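Long-range contacts in ATP phosphoribosyltransferase (PDB 2VD3), which catalyses the magnesium-dependent condensation of ATP with 5-phosphoribosyl 1-diphosphate, the first and probably rate-controlling step of histidine biosynthesis: residues R93-L98 with I179-V184; A55-F60 with G69-D74; P3-A8 with G198-L203; V83-D88 with K185-R190. All blocks are in the same frame, centred on the assembly; numbering follows the deposited sequence. Where two conformers were deposited one is given.

Overall arrangement
From the N terminus, strand 5-10 comes first, and it waits until helix 197-212 for its partner. Interaction 3 thus closes the longest loop, and the other three are nested inside it. Interaction 2 closes early, joining helix 57-63 to strand 68-72, before interactions 1 and 4 open. Strand 84-88 then opens interaction 4, and strand 94-101 opens interaction 1. Both pair with the long strand 173-188. Interaction 1 opens later and closes earlier, so it is nested inside interaction 4. All four contacts reach one mixed sheet. Interactions 2, 3 and 4 tie together its strands and two covering helices. Interaction 1 extends the sheet toward strand 157-162 and helix 123-132.

Interaction 1 (R93-L98 with I179-V184); sequences RASLVL and ILESSV
The guanidinium of Arg93 meets Ser183 at its edge, at one end of an antiparallel beta ladder with a classic beta bulge. Arg93 NE donates to Ser183 OG over 3.3 Å, and OG lies 17° out of the guanidinium plane. Both side chains also reach Asp88, Arg93 by a salt bridge and Ser183 by a hydrogen bond. The other flat group is the carboxylate of Glu181, which forms a non-hydrogen-bonded pair with Ser95 within the ladder. In the conformer described, a turn about CB-CG (chi2 -66°) lets Glu181 OE1 accept from Ser95 OG at 2.8 Å on the syn side. For the second conformer this bond is doubtful.

The ladder probably belongs to the link between the two lobes of the periplasmic-binding-protein-like fold. Ala94 and Ser182 form a hydrogen-bonded pair, in which Ser182 N meets Ala94 O almost head-on at 2.9 Å. Leu96 and Leu180 share their face. Ile179 CD1 reaches past Leu96 to Leu98 CB at 4.0 Å. Ile125 and Tyr129 of helix 123-132 pack on this end. At the bulge Leu96 O accepts two backbone N-H groups, from Ile179 N at 2.8 Å and from Leu180 N at 3.3 Å.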
loop_
_atom_site.group_PDB
_atom_site.type_symbol
_atom_site.label_atom_id
_atom_site.label_comp_id
_atom_site.label_asym_id
_atom_site.label_seq_id
_atom_site.Cartn_x
_atom_site.Cartn_y
_atom_site.Cartn_z
ATOM N N ARG A 93 -14.626 -22.184 -2.916
ATOM C CA ARG A 93 -16.008 -22.446 -3.282
ATOM C C ARG A 93 -16.902 -21.240 -3.019
ATOM O O ARG A 93 -16.742 -20.527 -2.023
ATOM C CB ARG A 93 -16.510 -23.717 -2.609
ATOM C CG ARG A 93 -15.614 -24.889 -2.972
ATOM C CD ARG A 93 -16.187 -26.221 -2.603
ATOM N NE ARG A 93 -15.488 -27.260 -3.353
ATOM C CZ ARG A 93 -15.654 -28.566 -3.169
ATOM N NH1 ARG A 93 -16.496 -29.015 -2.247
ATOM N NH2 ARG A 93 -14.978 -29.428 -3.911
ATOM N N ALA A 94 -17.814 -20.998 -3.954
ATOM C CA ALA A 94 -18.626 -19.796 -3.959
ATOM C C ALA A 94 -19.782 -20.007 -4.897
ATOM O O ALA A 94 -19.671 -20.752 -5.871
ATOM C CB ALA A 94 -17.804 -18.595 -4.396
ATOM N N SER A 95 -20.902 -19.375 -4.572
ATOM C CA SER A 95 -22.107 -19.469 -5.378
ATOM C C SER A 95 -22.352 -18.159 -6.098
ATOM O O SER A 95 -22.358 -17.096 -5.476
ATOM C CB SER A 95 -23.316 -19.798 -4.495
ATOM O OG SER A 95 -23.178 -21.070 -3.883
ATOM N N LEU A 96 -22.543 -18.225 -7.412
ATOM C CA LEU A 96 -23.069 -17.065 -8.121
ATOM C C LEU A 96 -24.579 -17.112 -7.998
ATOM O O LEU A 96 -25.228 -17.932 -8.640
ATOM C CB LEU A 96 -22.651 -17.048 -9.594
ATOM C CG LEU A 96 -23.112 -15.782 -10.323
ATOM C CD1 LEU A 96 -22.317 -14.558 -9.849
ATOM C CD2 LEU A 96 -23.025 -15.947 -11.819
ATOM N N VAL A 97 -25.127 -16.246 -7.152
ATOM C CA VAL A 97 -26.570 -16.222 -6.892
ATOM C C VAL A 97 -27.260 -15.058 -7.590
ATOM O O VAL A 97 -26.618 -14.059 -7.927
ATOM C CB VAL A 97 -26.913 -16.192 -5.363
ATOM C CG1 VAL A 97 -26.426 -17.453 -4.673
ATOM C CG2 VAL A 97 -26.379 -14.926 -4.681
ATOM N N LEU A 98 -28.564 -15.202 -7.816
ATOM C CA LEU A 98 -29.399 -14.096 -8.263
ATOM C C LEU A 98 -30.109 -13.553 -7.037
ATOM O O LEU A 98 -30.755 -14.305 -6.312
ATOM C CB LEU A 98 -30.417 -14.561 -9.305
ATOM C CG LEU A 98 -31.236 -13.502 -10.053
ATOM C CD1 LEU A 98 -30.367 -12.633 -10.956
ATOM C CD2 LEU A 98 -32.322 -14.175 -10.868
ATOM N N ILE A 179 -27.373 -19.479 -9.512
ATOM C CA ILE A 179 -27.087 -19.602 -10.948
ATOM C C ILE A 179 -26.013 -20.648 -11.229
ATOM O O ILE A 179 -26.127 -21.410 -12.173
ATOM C CB ILE A 179 -26.666 -18.242 -11.556
ATOM C CG1 ILE A 179 -27.664 -17.150 -11.146
ATOM C CG2 ILE A 179 -26.557 -18.337 -13.062
ATOM C CD1 ILE A 179 -27.216 -15.743 -11.457
ATOM N N LEU A 180 -24.982 -20.691 -10.391
ATOM C CA LEU A 180 -23.817 -21.535 -10.642
ATOM C C LEU A 180 -23.081 -21.819 -9.343
ATOM O O LEU A 180 -22.898 -20.922 -8.509
ATOM C CB LEU A 180 -22.861 -20.850 -11.635
ATOM C CG LEU A 180 -21.569 -21.566 -12.047
ATOM C CD1 LEU A 180 -21.654 -22.115 -13.475
ATOM C CD2 LEU A 180 -20.400 -20.627 -11.912
ATOM N N GLU A 181 -22.670 -23.071 -9.174
ATOM C CA GLU A 181 -21.772 -23.447 -8.095
ATOM C C GLU A 181 -20.357 -23.427 -8.646
ATOM O O GLU A 181 -20.069 -24.017 -9.695
ATOM C CB GLU A 181 -22.108 -24.833 -7.540
ATOM C CG GLU A 181 -23.561 -25.033 -7.132
ATOM C CD GLU A 181 -23.987 -24.171 -5.958
ATOM O OE1 GLU A 181 -23.134 -23.468 -5.369
ATOM O OE2 GLU A 181 -25.190 -24.207 -5.619
ATOM N N SER A 182 -19.480 -22.724 -7.952
ATOM C CA SER A 182 -18.115 -22.585 -8.410
ATOM C C SER A 182 -17.119 -23.165 -7.421
ATOM O O SER A 182 -17.306 -23.120 -6.193
ATOM C CB SER A 182 -17.782 -21.126 -8.679
ATOM O OG SER A 182 -16.490 -21.023 -9.218
ATOM N N SER A 183 -16.048 -23.705 -7.980
ATOM C CA SER A 183 -14.976 -24.245 -7.198
ATOM C C SER A 183 -13.725 -24.084 -8.038
ATOM O O SER A 183 -13.816 -23.884 -9.258
ATOM C CB SER A 183 -15.258 -25.711 -6.887
ATOM O OG SER A 183 -14.186 -26.305 -6.187
ATOM N N VAL A 184 -12.567 -24.146 -7.386
ATOM C CA VAL A 184 -11.292 -24.040 -8.083
ATOM C C VAL A 184 -10.922 -25.358 -8.775
ATOM O O VAL A 184 -11.030 -26.447 -8.202
ATOM C CB VAL A 184 -10.151 -23.563 -7.143
ATOM C CG1 VAL A 184 -8.831 -23.569 -7.885
ATOM C CG2 VAL A 184 -10.444 -22.168 -6.630
#

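Interaction 2 (A55-F60 with G69-D74); sequences ADIPEF and GITGYD
Thr71, which packs against Ile57 and Pro58, binds the backbone oxygen of Ala54 through OG1, just ahead of the helix. This bond ties the strand to the approach of helix 57-63. It probably helps to hold the threonine's rotation: OG1 lies opposite the backbone N (chi1 -170°), and CG2 is set between N and the carbonyl carbon. Thr71 CG2 meets Ile57 CG2 at 3.8 Å and Pro58 CD, in the proline ring, at 3.9 Å. The Ile57 and Thr71 side chains run past each other in opposite directions, whereas Pro58 and Thr71 meet at about a right angle.

Ile57 has two further points of contact. Its CG2 lies over the backbone of Gly69, 3.7 Å from CA, where no side chain stands between helix and strand. Its CD1 ends 3.4 Å from Ile70 O. Ile70 itself turns its side chain away from the helix.

This is the return half of a beta-alpha-beta crossover. Strand 47-52 leads into helix 57-63, which leads into strand 68-72, and strand 5-10 lies between the two strands. Leu142 and Thr143 of a neighbouring subunit pack on Asp56 and Ala55, and Thr143 N of that subunit is hydrogen-bonded to Asp56 OD2. The contact itself is carried mainly by aliphatic carbons, with the backbone oxygen of Ile70 at its edge. Its fit therefore depends on shape, while the threonine hydroxyl has its polar partner at Ala54.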
loop_
_atom_site.group_PDB
_atom_site.type_symbol
_atom_site.label_atom_id
_atom_site.label_comp_id
_atom_site.label_asym_id
_atom_site.label_seq_id
_atom_site.Cartn_x
_atom_site.Cartn_y
_atom_site.Cartn_z
ATOM N N ALA A 55 -8.735 -14.424 -14.355
ATOM C CA ALA A 55 -9.723 -14.396 -15.428
ATOM C C ALA A 55 -9.101 -14.692 -16.793
ATOM O O ALA A 55 -9.817 -15.003 -17.747
ATOM C CB ALA A 55 -10.474 -13.070 -15.444
ATOM N N ASP A 56 -7.777 -14.600 -16.875
ATOM C CA ASP A 56 -7.047 -14.831 -18.120
ATOM C C ASP A 56 -6.572 -16.275 -18.249
ATOM O O ASP A 56 -6.229 -16.734 -19.335
ATOM C CB ASP A 56 -5.830 -13.898 -18.195
ATOM C CG ASP A 56 -6.203 -12.457 -18.435
ATOM O OD1 ASP A 56 -5.465 -11.584 -17.952
ATOM O OD2 ASP A 56 -7.208 -12.180 -19.122
ATOM N N ILE A 57 -6.544 -16.996 -17.133
ATOM C CA ILE A 57 -6.067 -18.379 -17.136
ATOM C C ILE A 57 -6.858 -19.349 -18.054
ATOM O O ILE A 57 -6.255 -20.169 -18.739
ATOM C CB ILE A 57 -5.912 -18.923 -15.700
ATOM C CG1 ILE A 57 -4.853 -18.093 -14.950
ATOM C CG2 ILE A 57 -5.555 -20.398 -15.727
ATOM C CD1 ILE A 57 -4.507 -18.560 -13.537
ATOM N N PRO A 58 -8.201 -19.277 -18.068
ATOM C CA PRO A 58 -8.881 -20.142 -19.033
ATOM C C PRO A 58 -8.341 -19.999 -20.474
ATOM O O PRO A 58 -7.996 -21.002 -21.095
ATOM C CB PRO A 58 -10.337 -19.689 -18.928
ATOM C CG PRO A 58 -10.460 -19.234 -17.541
ATOM C CD PRO A 58 -9.168 -18.524 -17.247
ATOM N N GLU A 59 -8.234 -18.766 -20.971
ATOM C CA GLU A 59 -7.699 -18.503 -22.310
ATOM C C GLU A 59 -6.228 -18.902 -22.515
ATOM O O GLU A 59 -5.904 -19.519 -23.531
ATOM C CB GLU A 59 -7.924 -17.040 -22.716
ATOM C CG GLU A 59 -9.388 -16.726 -23.053
ATOM C CD GLU A 59 -9.927 -17.553 -24.210
ATOM O OE1 GLU A 59 -9.801 -17.109 -25.367
ATOM O OE2 GLU A 59 -10.491 -18.641 -23.971
ATOM N N PHE A 60 -5.352 -18.562 -21.562
ATOM C CA PHE A 60 -3.947 -18.959 -21.653
ATOM C C PHE A 60 -3.809 -20.469 -21.807
ATOM O O PHE A 60 -2.941 -20.959 -22.557
ATOM C CB PHE A 60 -3.130 -18.500 -20.433
ATOM C CG PHE A 60 -2.949 -17.004 -20.328
ATOM C CD1 PHE A 60 -3.188 -16.164 -21.418
ATOM C CD2 PHE A 60 -2.511 -16.432 -19.123
ATOM C CE1 PHE A 60 -3.005 -14.776 -21.300
ATOM C CE2 PHE A 60 -2.321 -15.058 -19.007
ATOM C CZ PHE A 60 -2.568 -14.228 -20.091
ATOM N N GLY A 69 -3.550 -24.890 -15.846
ATOM C CA GLY A 69 -3.915 -23.704 -15.089
ATOM C C GLY A 69 -4.664 -24.075 -13.835
ATOM O O GLY A 69 -5.227 -25.158 -13.741
ATOM N N ILE A 70 -4.641 -23.185 -12.855
ATOM C CA ILE A 70 -5.428 -23.348 -11.647
ATOM C C ILE A 70 -6.265 -22.099 -11.604
ATOM O O ILE A 70 -5.722 -21.007 -11.483
ATOM C CB ILE A 70 -4.531 -23.412 -10.390
ATOM C CG1 ILE A 70 -3.669 -24.687 -10.402
ATOM C CG2 ILE A 70 -5.379 -23.293 -9.096
ATOM C CD1 ILE A 70 -2.639 -24.754 -9.271
ATOM N N THR A 71 -7.578 -22.239 -11.751
ATOM C CA THR A 71 -8.469 -21.079 -11.686
ATOM C C THR A 71 -9.889 -21.484 -11.307
ATOM O O THR A 71 -10.170 -22.669 -11.115
ATOM C CB THR A 71 -8.419 -20.197 -12.987
ATOM O OG1 THR A 71 -9.131 -18.973 -12.763
ATOM C CG2 THR A 71 -8.995 -20.910 -14.194
ATOM N N GLY A 72 -10.770 -20.496 -11.190
ATOM C CA GLY A 72 -12.128 -20.725 -10.723
ATOM C C GLY A 72 -13.012 -21.189 -11.850
ATOM O O GLY A 72 -12.853 -20.747 -12.980
ATOM N N TYR A 73 -13.945 -22.086 -11.533
ATOM C CA TYR A 73 -14.891 -22.639 -12.502
ATOM C C TYR A 73 -15.764 -21.551 -13.123
ATOM O O TYR A 73 -16.057 -21.597 -14.314
ATOM C CB TYR A 73 -15.756 -23.711 -11.833
ATOM C CG TYR A 73 -16.730 -24.410 -12.756
ATOM C CD1 TYR A 73 -16.280 -25.194 -13.821
ATOM C CD2 TYR A 73 -18.102 -24.305 -12.554
ATOM C CE1 TYR A 73 -17.178 -25.845 -14.661
ATOM C CE2 TYR A 73 -19.008 -24.948 -13.395
ATOM C CZ TYR A 73 -18.539 -25.716 -14.440
ATOM O OH TYR A 73 -19.437 -26.344 -15.275
ATOM N N ASP A 74 -16.173 -20.571 -12.315
ATOM C CA ASP A 74 -16.951 -19.445 -12.823
ATOM C C ASP A 74 -16.249 -18.738 -13.982
ATOM O O ASP A 74 -16.873 -18.409 -14.992
ATOM C CB ASP A 74 -17.292 -18.455 -11.706
ATOM C CG ASP A 74 -16.078 -18.044 -10.865
ATOM O OD1 ASP A 74 -16.293 -17.378 -9.843
ATOM O OD2 ASP A 74 -14.921 -18.375 -11.196
#

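Interaction 3 (P3-A8 with G198-L203)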
loop_
_atom_site.group_PDB
_atom_site.type_symbol
_atom_site.label_atom_id
_atom_site.label_comp_id
_atom_site.label_asym_id
_atom_site.label_seq_id
_atom_site.Cartn_x
_atom_site.Cartn_y
_atom_site.Cartn_z
ATOM N N PRO A 3 10.156 -33.217 -21.977
ATOM C CA PRO A 3 9.206 -32.107 -22.027
ATOM C C PRO A 3 9.058 -31.305 -20.736
ATOM O O PRO A 3 9.006 -31.869 -19.636
ATOM C CB PRO A 3 7.875 -32.797 -22.363
ATOM C CG PRO A 3 8.076 -34.273 -22.028
ATOM C CD PRO A 3 9.491 -34.464 -21.552
ATOM N N LYS A 4 8.983 -29.987 -20.900
ATOM C CA LYS A 4 8.685 -29.060 -19.817
ATOM C C LYS A 4 7.211 -28.679 -19.843
ATOM O O LYS A 4 6.601 -28.589 -20.913
ATOM C CB LYS A 4 9.533 -27.789 -19.949
ATOM C CG LYS A 4 10.994 -27.957 -19.577
ATOM C CD LYS A 4 11.678 -26.607 -19.407
ATOM N N ILE A 5 6.639 -28.449 -18.667
ATOM C CA ILE A 5 5.301 -27.871 -18.596
ATOM C C ILE A 5 5.259 -26.542 -17.855
ATOM O O ILE A 5 6.058 -26.281 -16.951
ATOM C CB ILE A 5 4.218 -28.851 -18.042
ATOM C CG1 ILE A 5 4.602 -29.386 -16.659
ATOM C CG2 ILE A 5 3.911 -29.957 -19.080
ATOM C CD1 ILE A 5 3.471 -30.071 -15.905
ATOM N N ARG A 6 4.315 -25.708 -18.266
ATOM C CA ARG A 6 4.091 -24.422 -17.654
ATOM C C ARG A 6 2.683 -24.434 -17.085
ATOM O O ARG A 6 1.717 -24.704 -17.801
ATOM C CB ARG A 6 4.273 -23.309 -18.694
ATOM C CG ARG A 6 4.082 -21.896 -18.157
ATOM C CD ARG A 6 4.022 -20.869 -19.283
ATOM N NE ARG A 6 5.355 -20.624 -19.818
ATOM C CZ ARG A 6 5.619 -20.177 -21.040
ATOM N NH1 ARG A 6 6.878 -20.010 -21.410
ATOM N NH2 ARG A 6 4.634 -19.910 -21.893
ATOM N N ILE A 7 2.579 -24.174 -15.785
ATOM C CA ILE A 7 1.281 -24.042 -15.118
ATOM C C ILE A 7 0.961 -22.589 -14.741
ATOM O O ILE A 7 1.773 -21.888 -14.111
ATOM C CB ILE A 7 1.125 -24.999 -13.903
ATOM C CG1 ILE A 7 -0.191 -24.739 -13.161
ATOM C CG2 ILE A 7 2.299 -24.898 -12.958
ATOM C CD1 ILE A 7 -0.834 -26.021 -12.596
ATOM N N ALA A 8 -0.229 -22.161 -15.147
ATOM C CA ALA A 8 -0.723 -20.826 -14.888
ATOM C C ALA A 8 -1.357 -20.774 -13.506
ATOM O O ALA A 8 -2.293 -21.510 -13.206
ATOM C CB ALA A 8 -1.722 -20.414 -15.964
ATOM N N GLY A 198 2.855 -37.859 -19.366
ATOM C CA GLY A 198 3.667 -38.393 -18.276
ATOM C C GLY A 198 3.785 -37.378 -17.157
ATOM O O GLY A 198 3.190 -37.534 -16.088
ATOM N N ILE A 199 4.538 -36.319 -17.428
ATOM C CA ILE A 199 4.741 -35.233 -16.476
ATOM C C ILE A 199 3.431 -34.619 -15.978
ATOM O O ILE A 199 3.345 -34.179 -14.827
ATOM C CB ILE A 199 5.676 -34.132 -17.063
ATOM C CG1 ILE A 199 6.045 -33.092 -16.003
ATOM C CG2 ILE A 199 5.059 -33.461 -18.291
ATOM C CD1 ILE A 199 6.789 -33.657 -14.824
ATOM N N ILE A 200 2.409 -34.592 -16.832
ATOM C CA ILE A 200 1.138 -33.992 -16.425
ATOM C C ILE A 200 0.489 -34.867 -15.366
ATOM O O ILE A 200 0.104 -34.371 -14.305
ATOM C CB ILE A 200 0.190 -33.690 -17.625
ATOM C CG1 ILE A 200 0.720 -32.490 -18.421
ATOM C CG2 ILE A 200 -1.240 -33.437 -17.144
ATOM C CD1 ILE A 200 -0.172 -32.025 -19.545
ATOM N N GLU A 201 0.396 -36.168 -15.643
ATOM C CA GLU A 201 -0.142 -37.119 -14.666
ATOM C C GLU A 201 0.717 -37.184 -13.400
ATOM O O GLU A 201 0.209 -37.494 -12.320
ATOM C CB GLU A 201 -0.302 -38.515 -15.273
ATOM C CG GLU A 201 -1.424 -38.633 -16.322
ATOM C CD GLU A 201 -2.823 -38.383 -15.760
ATOM O OE1 GLU A 201 -3.639 -37.758 -16.468
ATOM O OE2 GLU A 201 -3.108 -38.811 -14.623
ATOM N N GLU A 202 2.008 -36.890 -13.533
ATOM C CA GLU A 202 2.893 -36.838 -12.378
ATOM C C GLU A 202 2.484 -35.698 -11.428
ATOM O O GLU A 202 2.333 -35.909 -10.222
ATOM C CB GLU A 202 4.356 -36.710 -12.810
ATOM C CG GLU A 202 5.332 -36.733 -11.643
ATOM C CD GLU A 202 6.777 -36.579 -12.064
ATOM O OE1 GLU A 202 7.103 -36.896 -13.230
ATOM O OE2 GLU A 202 7.594 -36.150 -11.216
ATOM N N LEU A 203 2.297 -34.503 -11.980
ATOM C CA LEU A 203 1.808 -33.370 -11.211
ATOM C C LEU A 203 0.385 -33.628 -10.702
ATOM O O LEU A 203 0.056 -33.293 -9.553
ATOM C CB LEU A 203 1.884 -32.072 -12.034
ATOM C CG LEU A 203 1.447 -30.761 -11.362
ATOM C CD1 LEU A 203 2.218 -30.472 -10.061
ATOM C CD2 LEU A 203 1.594 -29.597 -12.318
#
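Ile5 and Ile199 lie side by side with their chains pointing in opposite directions, each sliding along the other. Their branch methyls come together, Ile5 CG2 to Ile199 CG2, at 3.8 Å. Further out, Ile5 CD1 lies 4.0 Å from Ile199 CG1. Two other helix residues meet Ile5 at a slant. Ile200 brings CG1 to 4.1 Å from Ile5 CG2, and Leu203 brings CD2 to 4.1 Å from Ile5 CD1. Ile5 can serve all three because its two branches diverge. CG1 stands between the backbone N and the carbonyl carbon (chi1 56°), and CG2 lies opposite the carbonyl carbon. An alanine here removes both branches, and a gap would probably open against Ile199, Ile200 and Leu203. Two residues along the strand, Ile7 extends the same face, with CD1 4.3 Å from Leu203 CD2.

The two backbones are not aligned. The axes of strand 5-8 and helix 198-203 are 10.2 Å apart at closest approach and cross at -42°. This is a helix laid over a sheet in an alpha/beta layer, with isoleucine and leucine filling the interface. Strand 5-10 runs parallel to both 47-52 and 68-72, and helix 197-212 reaches beyond it, where Leu203 also packs on Leu68 of strand 68-72.

Interaction 4 (V83-D88 with K185-R190); sequences VEILED and KLIANR
Glu84, Lys185 and Leu186 bury more surface here than the other residues of this antiparallel strand pair. Glu84 faces Ala188 as a hydrogen-bonded pair. Glu84 N reaches Ala188 O at 2.8 Å, and Glu84 O takes Ala188 N at 2.7 Å. The Glu84 side chain bends over toward Arg190. Glu84 OE1 meets the edge of the Arg190 guanidinium at NH2, 3.4 Å away, in a weak salt bridge with the two planes 61° apart. A magnesium ion lies about 3 Å from the Glu84 side chain.

Leu186 sits at a classic beta bulge, facing both Leu86 and Glu87. Leu186 O accepts Leu86 N at 2.7 Å, and a weak bond from Glu87 N as well. Leu186 CD2 packs on Leu86 CB. Leu86 CD1 reaches on to Ala188 CB at 3.7 Å and also touches Ile200 of helix 197-212.

Lys185 lies on the face of Ile85 and Asp88. A turn about CB-CG (chi2 -74°) brings its chain toward strand 84-88. Lys185 CD passes Ile85 CG2 at 4.0 Å. Lys185 NZ then forms a salt bridge with Asp88 OD2 at 2.9 Å, on the oxygen's anti lone pair. The same oxygen binds Ser183. An alanine here removes the ammonium and its methylenes, and Asp88 would probably have to rely on Arg93 and Ser183, with Ile85 less well covered.

The register is set by the backbone ladder and its bulge. The two ion pairs, the Lys185 one short and the Arg190 one weak, probably add to that pairing rather than define it.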
loop_
_atom_site.group_PDB
_atom_site.type_symbol
_atom_site.label_atom_id
_atom_site.label_comp_id
_atom_site.label_asym_id
_atom_site.label_seq_id
_atom_site.Cartn_x
_atom_site.Cartn_y
_atom_site.Cartn_z
ATOM N N VAL A 83 -11.033 -25.948 -22.744
ATOM C CA VAL A 83 -10.037 -26.544 -21.845
ATOM C C VAL A 83 -10.529 -27.878 -21.266
ATOM O O VAL A 83 -11.733 -28.099 -21.168
ATOM C CB VAL A 83 -9.713 -25.591 -20.674
ATOM C CG1 VAL A 83 -9.038 -24.327 -21.188
ATOM C CG2 VAL A 83 -10.991 -25.248 -19.885
ATOM N N GLU A 84 -9.595 -28.753 -20.887
ATOM C CA GLU A 84 -9.920 -29.986 -20.156
ATOM C C GLU A 84 -9.833 -29.745 -18.641
ATOM O O GLU A 84 -8.803 -29.299 -18.164
ATOM C CB GLU A 84 -8.947 -31.116 -20.530
ATOM C CG GLU A 84 -8.755 -31.357 -22.029
ATOM C CD GLU A 84 -10.059 -31.656 -22.752
ATOM O OE1 GLU A 84 -10.214 -31.188 -23.886
ATOM O OE2 GLU A 84 -10.940 -32.332 -22.184
ATOM N N ILE A 85 -10.903 -30.036 -17.900
ATOM C CA ILE A 85 -10.866 -29.981 -16.429
ATOM C C ILE A 85 -10.292 -31.297 -15.905
ATOM O O ILE A 85 -10.852 -32.356 -16.158
ATOM C CB ILE A 85 -12.273 -29.709 -15.793
ATOM C CG1 ILE A 85 -12.807 -28.333 -16.202
ATOM C CG2 ILE A 85 -12.218 -29.813 -14.261
ATOM C CD1 ILE A 85 -14.288 -28.123 -15.876
ATOM N N LEU A 86 -9.181 -31.217 -15.173
ATOM C CA LEU A 86 -8.492 -32.404 -14.649
ATOM C C LEU A 86 -8.913 -32.827 -13.241
ATOM O O LEU A 86 -9.097 -34.019 -12.984
ATOM C CB LEU A 86 -6.971 -32.212 -14.700
ATOM C CG LEU A 86 -6.316 -32.148 -16.096
ATOM C CD1 LEU A 86 -4.803 -32.184 -15.967
ATOM C CD2 LEU A 86 -6.819 -33.280 -17.015
ATOM N N GLU A 87 -9.046 -31.855 -12.335
ATOM C CA GLU A 87 -9.368 -32.112 -10.929
ATOM C C GLU A 87 -10.130 -30.951 -10.338
ATOM O O GLU A 87 -9.891 -29.797 -10.699
ATOM C CB GLU A 87 -8.098 -32.279 -10.081
ATOM C CG GLU A 87 -7.171 -33.415 -10.459
ATOM C CD GLU A 87 -7.815 -34.776 -10.311
ATOM O OE1 GLU A 87 -7.495 -35.659 -11.120
ATOM O OE2 GLU A 87 -8.629 -34.971 -9.389
ATOM N N ASP A 88 -11.041 -31.248 -9.420
ATOM C CA ASP A 88 -11.577 -30.210 -8.563
ATOM C C ASP A 88 -10.625 -30.083 -7.385
ATOM O O ASP A 88 -10.177 -31.092 -6.837
ATOM C CB ASP A 88 -12.990 -30.533 -8.100
ATOM C CG ASP A 88 -13.532 -29.487 -7.145
ATOM O OD1 ASP A 88 -13.094 -29.479 -5.979
ATOM O OD2 ASP A 88 -14.382 -28.667 -7.554
ATOM N N LYS A 185 -10.467 -25.247 -10.014
ATOM C CA LYS A 185 -10.191 -26.423 -10.820
ATOM C C LYS A 185 -8.749 -26.430 -11.278
ATOM O O LYS A 185 -8.135 -25.380 -11.383
ATOM C CB LYS A 185 -11.123 -26.443 -12.031
ATOM C CG LYS A 185 -12.582 -26.307 -11.683
ATOM C CD LYS A 185 -13.126 -27.585 -11.069
ATOM C CE LYS A 185 -14.608 -27.457 -10.741
ATOM N NZ LYS A 185 -15.202 -28.764 -10.326
ATOM N N LEU A 186 -8.207 -27.624 -11.514
ATOM C CA LEU A 186 -6.973 -27.783 -12.290
ATOM C C LEU A 186 -7.391 -28.097 -13.714
ATOM O O LEU A 186 -8.156 -29.042 -13.951
ATOM C CB LEU A 186 -6.102 -28.923 -11.744
ATOM C CG LEU A 186 -4.843 -29.268 -12.567
ATOM C CD1 LEU A 186 -3.740 -28.232 -12.382
ATOM C CD2 LEU A 186 -4.315 -30.676 -12.261
ATOM N N ILE A 187 -6.898 -27.302 -14.664
ATOM C CA ILE A 187 -7.272 -27.485 -16.074
ATOM C C ILE A 187 -6.072 -27.749 -16.958
ATOM O O ILE A 187 -4.928 -27.572 -16.535
ATOM C CB ILE A 187 -8.085 -26.291 -16.657
ATOM C CG1 ILE A 187 -7.322 -24.970 -16.505
ATOM C CG2 ILE A 187 -9.476 -26.232 -16.040
ATOM C CD1 ILE A 187 -7.945 -23.811 -17.270
ATOM N N ALA A 188 -6.339 -28.172 -18.194
ATOM C CA ALA A 188 -5.281 -28.542 -19.098
ATOM C C ALA A 188 -5.616 -28.245 -20.552
ATOM O O ALA A 188 -6.778 -28.374 -20.980
ATOM C CB ALA A 188 -4.934 -30.030 -18.932
ATOM N N ASN A 189 -4.581 -27.852 -21.294
ATOM C CA ASN A 189 -4.650 -27.769 -22.728
ATOM C C ASN A 189 -4.727 -29.198 -23.273
ATOM O O ASN A 189 -4.075 -30.108 -22.749
ATOM C CB ASN A 189 -3.412 -27.046 -23.259
ATOM C CG ASN A 189 -3.426 -26.893 -24.755
ATOM O OD1 ASN A 189 -2.934 -27.754 -25.474
ATOM N ND2 ASN A 189 -3.996 -25.802 -25.237
ATOM N N ARG A 190 -5.534 -29.399 -24.310
ATOM C CA ARG A 190 -5.702 -30.724 -24.875
ATOM C C ARG A 190 -4.454 -31.178 -25.625
ATOM O O ARG A 190 -3.993 -32.314 -25.459
ATOM C CB ARG A 190 -6.911 -30.753 -25.790
ATOM C CG ARG A 190 -7.295 -32.135 -26.203
ATOM C CD ARG A 190 -8.525 -32.081 -27.057
ATOM N NE ARG A 190 -8.880 -33.389 -27.604
ATOM C CZ ARG A 190 -9.679 -34.257 -26.996
ATOM N NH1 ARG A 190 -9.949 -35.415 -27.572
ATOM N NH2 ARG A 190 -10.202 -33.966 -25.807
#